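Local coordinates for transcriptional regulator ZitR (Lactococcus lactis subsp. cremoris, PDB 6FI9), which represses the zit zinc-uptake operon when zinc is present, binding as a homodimer to two palindromic operator sites that overlap the zit promoter, at residues A[27-32]-A[103-108]; A[35-40]-A[57-62]. The protein carries 3 engineered substitutions. All blocks are in the same frame, centred on the assembly; numbering follows the deposited sequence.

Contact 1: A[27-32]-A[103-108]. With ZN (zinc ion), chain J; ZN (zinc ion), chain I.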
# COMPACT_ATOMS: atom_id res chain seq x y z
N GLU A 27 12.07 5.58 -12.68
CA GLU A 27 12.38 4.25 -13.21
C GLU A 27 13.72 3.72 -12.71
O GLU A 27 14.64 4.50 -12.44
CB GLU A 27 12.30 4.21 -14.75
CG GLU A 27 10.89 4.36 -15.31
CD GLU A 27 10.02 3.12 -15.26
OE1 GLU A 27 9.49 2.80 -14.17
OE2 GLU A 27 9.87 2.46 -16.31
N CYS A 28 13.81 2.38 -12.57
CA CYS A 28 15.00 1.70 -12.09
C CYS A 28 16.06 1.63 -13.19
O CYS A 28 15.81 1.07 -14.26
CB CYS A 28 14.66 0.32 -11.54
SG CYS A 28 15.99 -0.44 -10.57
N GLU A 29 17.23 2.24 -12.92
CA GLU A 29 18.37 2.29 -13.84
C GLU A 29 19.32 1.08 -13.71
O GLU A 29 20.39 1.08 -14.32
CB GLU A 29 19.12 3.63 -13.68
CG GLU A 29 18.42 4.81 -14.34
CD GLU A 29 19.01 6.18 -14.09
OE1 GLU A 29 20.26 6.33 -14.06
OE2 GLU A 29 18.21 7.13 -13.92
N SER A 30 18.93 0.05 -12.93
CA SER A 30 19.73 -1.16 -12.73
C SER A 30 19.63 -2.09 -13.94
O SER A 30 18.53 -2.39 -14.41
CB SER A 30 19.31 -1.91 -11.47
OG SER A 30 19.85 -1.29 -10.32
N ASN A 31 20.80 -2.54 -14.43
CA ASN A 31 20.95 -3.45 -15.57
C ASN A 31 20.56 -4.89 -15.21
O ASN A 31 20.25 -5.68 -16.11
CB ASN A 31 22.37 -3.38 -16.14
CG ASN A 31 23.46 -3.67 -15.14
OD1 ASN A 31 23.96 -2.77 -14.46
ND2 ASN A 31 23.87 -4.92 -15.03
N VAL A 32 20.59 -5.22 -13.90
CA VAL A 32 20.25 -6.54 -13.35
C VAL A 32 18.77 -6.65 -12.97
O VAL A 32 18.18 -5.68 -12.49
CB VAL A 32 21.19 -6.98 -12.19
CG1 VAL A 32 22.59 -7.33 -12.70
CG2 VAL A 32 21.25 -5.93 -11.09
N ALA A 103 23.80 -1.42 -5.53
CA ALA A 103 23.54 -0.79 -4.23
C ALA A 103 23.68 0.73 -4.35
O ALA A 103 22.94 1.46 -3.69
CB ALA A 103 24.52 -1.32 -3.19
N LYS A 104 24.61 1.20 -5.21
CA LYS A 104 24.86 2.61 -5.49
C LYS A 104 23.66 3.22 -6.21
O LYS A 104 23.30 4.37 -5.94
CB LYS A 104 26.14 2.78 -6.33
CG LYS A 104 27.43 2.76 -5.52
CD LYS A 104 28.64 2.76 -6.46
CE LYS A 104 29.96 2.90 -5.74
NZ LYS A 104 31.10 2.78 -6.69
N GLU A 105 23.04 2.44 -7.12
CA GLU A 105 21.88 2.85 -7.90
C GLU A 105 20.65 3.01 -7.03
O GLU A 105 19.94 4.00 -7.18
CB GLU A 105 21.60 1.87 -9.05
CG GLU A 105 20.84 2.49 -10.22
CD GLU A 105 19.35 2.74 -10.03
OE1 GLU A 105 18.64 1.79 -9.63
OE2 GLU A 105 18.90 3.88 -10.28
N HIS A 106 20.39 2.04 -6.14
CA HIS A 106 19.23 2.06 -5.24
C HIS A 106 19.30 3.22 -4.27
O HIS A 106 18.29 3.88 -4.03
CB HIS A 106 19.08 0.73 -4.50
CG HIS A 106 17.67 0.44 -4.10
ND1 HIS A 106 16.73 0.03 -5.03
CD2 HIS A 106 17.09 0.51 -2.88
CE1 HIS A 106 15.61 -0.14 -4.34
NE2 HIS A 106 15.77 0.14 -3.05
N ALA A 107 20.51 3.52 -3.75
CA ALA A 107 20.75 4.63 -2.84
C ALA A 107 20.50 5.97 -3.56
O ALA A 107 20.03 6.93 -2.94
CB ALA A 107 22.18 4.57 -2.32
N ALA A 108 20.80 6.00 -4.86
CA ALA A 108 20.57 7.16 -5.72
C ALA A 108 19.08 7.27 -6.06
O ALA A 108 18.56 8.38 -6.12
CB ALA A 108 21.39 7.02 -6.99
ZN ZN J . 17.52 0.58 -8.42
ZN ZN I . 14.72 0.91 -1.34

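Contact 2: A[35-40]-A[57-62]. With ZN (zinc ion), chain J.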
# COMPACT_ATOMS: atom_id res chain seq x y z
N THR A 35 14.05 -7.43 -7.65
CA THR A 35 12.86 -6.79 -7.08
C THR A 35 13.20 -5.59 -6.19
O THR A 35 14.39 -5.31 -5.96
CB THR A 35 11.96 -7.82 -6.36
OG1 THR A 35 12.71 -8.48 -5.34
CG2 THR A 35 11.33 -8.82 -7.31
N SER A 36 12.16 -4.88 -5.69
CA SER A 36 12.29 -3.71 -4.82
C SER A 36 13.11 -4.04 -3.56
O SER A 36 14.13 -3.38 -3.31
CB SER A 36 10.91 -3.18 -4.43
OG SER A 36 10.13 -2.83 -5.56
N THR A 37 12.70 -5.08 -2.82
CA THR A 37 13.34 -5.56 -1.59
C THR A 37 14.75 -6.07 -1.83
O THR A 37 15.66 -5.69 -1.10
CB THR A 37 12.46 -6.59 -0.87
OG1 THR A 37 12.17 -7.67 -1.76
CG2 THR A 37 11.16 -5.99 -0.33
N GLN A 38 14.93 -6.91 -2.88
CA GLN A 38 16.22 -7.51 -3.27
C GLN A 38 17.32 -6.46 -3.47
O GLN A 38 18.44 -6.66 -2.97
CB GLN A 38 16.06 -8.38 -4.52
CG GLN A 38 15.58 -9.79 -4.22
CD GLN A 38 15.40 -10.59 -5.49
OE1 GLN A 38 14.48 -10.35 -6.28
NE2 GLN A 38 16.27 -11.56 -5.71
N GLU A 39 17.01 -5.36 -4.17
CA GLU A 39 17.96 -4.27 -4.42
C GLU A 39 18.25 -3.50 -3.14
O GLU A 39 19.39 -3.11 -2.91
CB GLU A 39 17.46 -3.35 -5.54
CG GLU A 39 17.86 -3.84 -6.92
CD GLU A 39 17.52 -2.93 -8.08
OE1 GLU A 39 17.77 -1.70 -7.98
OE2 GLU A 39 17.03 -3.44 -9.11
N HIS A 40 17.22 -3.34 -2.29
CA HIS A 40 17.35 -2.64 -1.02
C HIS A 40 18.22 -3.41 -0.03
O HIS A 40 18.95 -2.78 0.75
CB HIS A 40 15.97 -2.30 -0.42
CG HIS A 40 16.05 -1.41 0.78
ND1 HIS A 40 16.42 -0.08 0.67
CD2 HIS A 40 15.85 -1.70 2.08
CE1 HIS A 40 16.42 0.39 1.90
NE2 HIS A 40 16.08 -0.55 2.79
N GLU A 57 14.84 -6.81 10.39
CA GLU A 57 14.59 -5.67 11.27
C GLU A 57 14.57 -4.35 10.47
O GLU A 57 13.68 -3.53 10.68
CB GLU A 57 15.65 -5.63 12.39
CG GLU A 57 15.45 -4.55 13.45
CD GLU A 57 16.47 -3.42 13.42
OE1 GLU A 57 16.04 -2.25 13.36
OE2 GLU A 57 17.69 -3.71 13.46
N GLN A 58 15.56 -4.17 9.56
CA GLN A 58 15.71 -2.98 8.72
C GLN A 58 14.59 -2.87 7.69
O GLN A 58 13.91 -1.85 7.62
CB GLN A 58 17.08 -2.94 8.03
CG GLN A 58 18.27 -2.70 8.96
CD GLN A 58 18.45 -1.25 9.31
OE1 GLN A 58 18.91 -0.44 8.49
NE2 GLN A 58 18.11 -0.88 10.54
N LEU A 59 14.37 -3.94 6.90
CA LEU A 59 13.36 -4.01 5.85
C LEU A 59 11.92 -4.11 6.37
O LEU A 59 10.99 -3.87 5.60
CB LEU A 59 13.65 -5.18 4.90
CG LEU A 59 14.51 -4.87 3.69
CD1 LEU A 59 15.99 -5.05 4.00
CD2 LEU A 59 14.12 -5.74 2.53
N LYS A 60 11.75 -4.47 7.66
CA LYS A 60 10.45 -4.66 8.35
C LYS A 60 9.62 -5.79 7.70
O LYS A 60 8.39 -5.78 7.74
CB LYS A 60 9.66 -3.33 8.48
CG LYS A 60 10.38 -2.21 9.25
CD LYS A 60 10.16 -2.31 10.76
CE LYS A 60 10.95 -1.26 11.49
NZ LYS A 60 10.79 -1.37 12.97
N ILE A 61 10.33 -6.78 7.13
CA ILE A 61 9.76 -7.97 6.47
C ILE A 61 10.09 -9.24 7.29
O ILE A 61 11.06 -9.25 8.06
CB ILE A 61 10.18 -8.03 4.96
CG1 ILE A 61 9.23 -8.92 4.12
CG2 ILE A 61 11.65 -8.44 4.76
CD1 ILE A 61 7.98 -8.20 3.59
N SER A 62 9.26 -10.30 7.14
CA SER A 62 9.38 -11.58 7.84
C SER A 62 10.69 -12.32 7.51
O SER A 62 11.07 -12.36 6.34
CB SER A 62 8.18 -12.47 7.53
OG SER A 62 8.11 -12.81 6.15
ZN ZN J . 17.52 0.58 -8.42

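Contact 1: A[27-32]-A[103-108]
Glu105 meets the loop by a bent route: its CG is anti to the backbone N (chi1 -155°), and the chain then folds back at the next bond (chi2 -75°), which lays the carboxylate between helix 100-122 and residues 28-30. On the loop, Cys28 also carries its SG anti to the backbone N (chi1 -166°), which turns the sulfur to the zinc ion of chain J that Glu105 binds. The result is one of the two zinc sites of this winged-helix MarR-family repressor, formed where the irregular loop 27-32 lies against helix 100-122. OE1 of Glu105 binds the metal at 2.0 Å. The sulfur of Cys28, another residue of that site, stands 2.8 Å from this zinc ion, long for such a bond, and Glu39 of helix 36-47 completes the set. A cysteine, probably as thiolate, and carboxylates suit zinc, since their negative charge probably offsets that of the cation. Ser30 OG lies 3.4 Å from Glu105 OE1, but its probable hydrogen bond runs to Glu39 OE1, consistent with a second-shell part in positioning that ligand. The other oxygen of Glu105, OE2, is turned toward the start of the Glu29 side chain, 3.4 Å from its CB, and the two glutamates cross at about a right angle. The Glu29 carboxylate leads away toward Lys112, a weak, long ion pair. His106 serves the second zinc ion, that of chain I, together with Glu22, His40 and His110: its NE2 binds that metal at 2.1 Å, while its ND1 sits 3.5 Å from the zinc ion of chain J.

Contact 2: A[35-40]-A[57-62]
Apolar contact joins Leu59 of segment 57-62 to Thr37 and His40, which lie one turn apart on helix 36-47. Leu59 splits its branches between them. CD2 meets the threonine, 3.9 Å from Thr37 CB, with CG2 of Thr37 slightly farther away; CG and CD1 meet the histidine. Leu59 CG lies in the plane of the His40 ring and touches its edge at CD2, 3.8 Å away, so neither ring face is used against this leucine. A branched aliphatic side chain suits the spot because its two methyl branches can meet two different neighbours at once, and Ile41 and Ile44 of helix 36-47 extend its apolar surroundings. Side-chain hydrogen bonds within segment 35-40 lie at the start of helix 36-47. Thr35 is the N-cap, and Gln38 OE1 accepts from both its backbone N and its OG1, the latter at 2.7 Å and on a lone pair in the carbonyl plane; the donor N stands above that plane. Two bonds therefore restrict the rotation of the Gln38 amide and tie down the first turn. Metal binding supplies the third kind of interaction: OE1 of Glu39 reaches the zinc ion of chain J at 2.3 Å, and His40 belongs to the other zinc site. Segment 57-62 lies in the predicted helix-turn-helix. Because the CD2 edge of His40 meets Leu59 while the ND1 side of the ring faces the other zinc ion, the metal site and the predicted DNA-binding motif touch here by van der Waals contact, without a polar bond between the two segments.

Overall arrangement
Both segments of contact 2 fall in the chain between those of contact 1, and the centres of the two contacts lie 15 Å apart. Glu39 joins them: its OE1 is 3.2 Å from Ser30 OG, a probable hydrogen bond, and 4.0 Å from Glu105 OE1, two carboxylate oxygens brought close by the zinc ion of chain J. Its CB also packs 3.5 Å from His106 ND1. Helices 36-47 and 100-122 each offer a Glu-His pair of consecutive residues, Glu39-His40 and Glu105-His106, whose members divide between the two zinc sites, the metals being 7.6 Å apart. The loop and these two helices thus supply ligands, and segment 57-62 packs on one of them, His40.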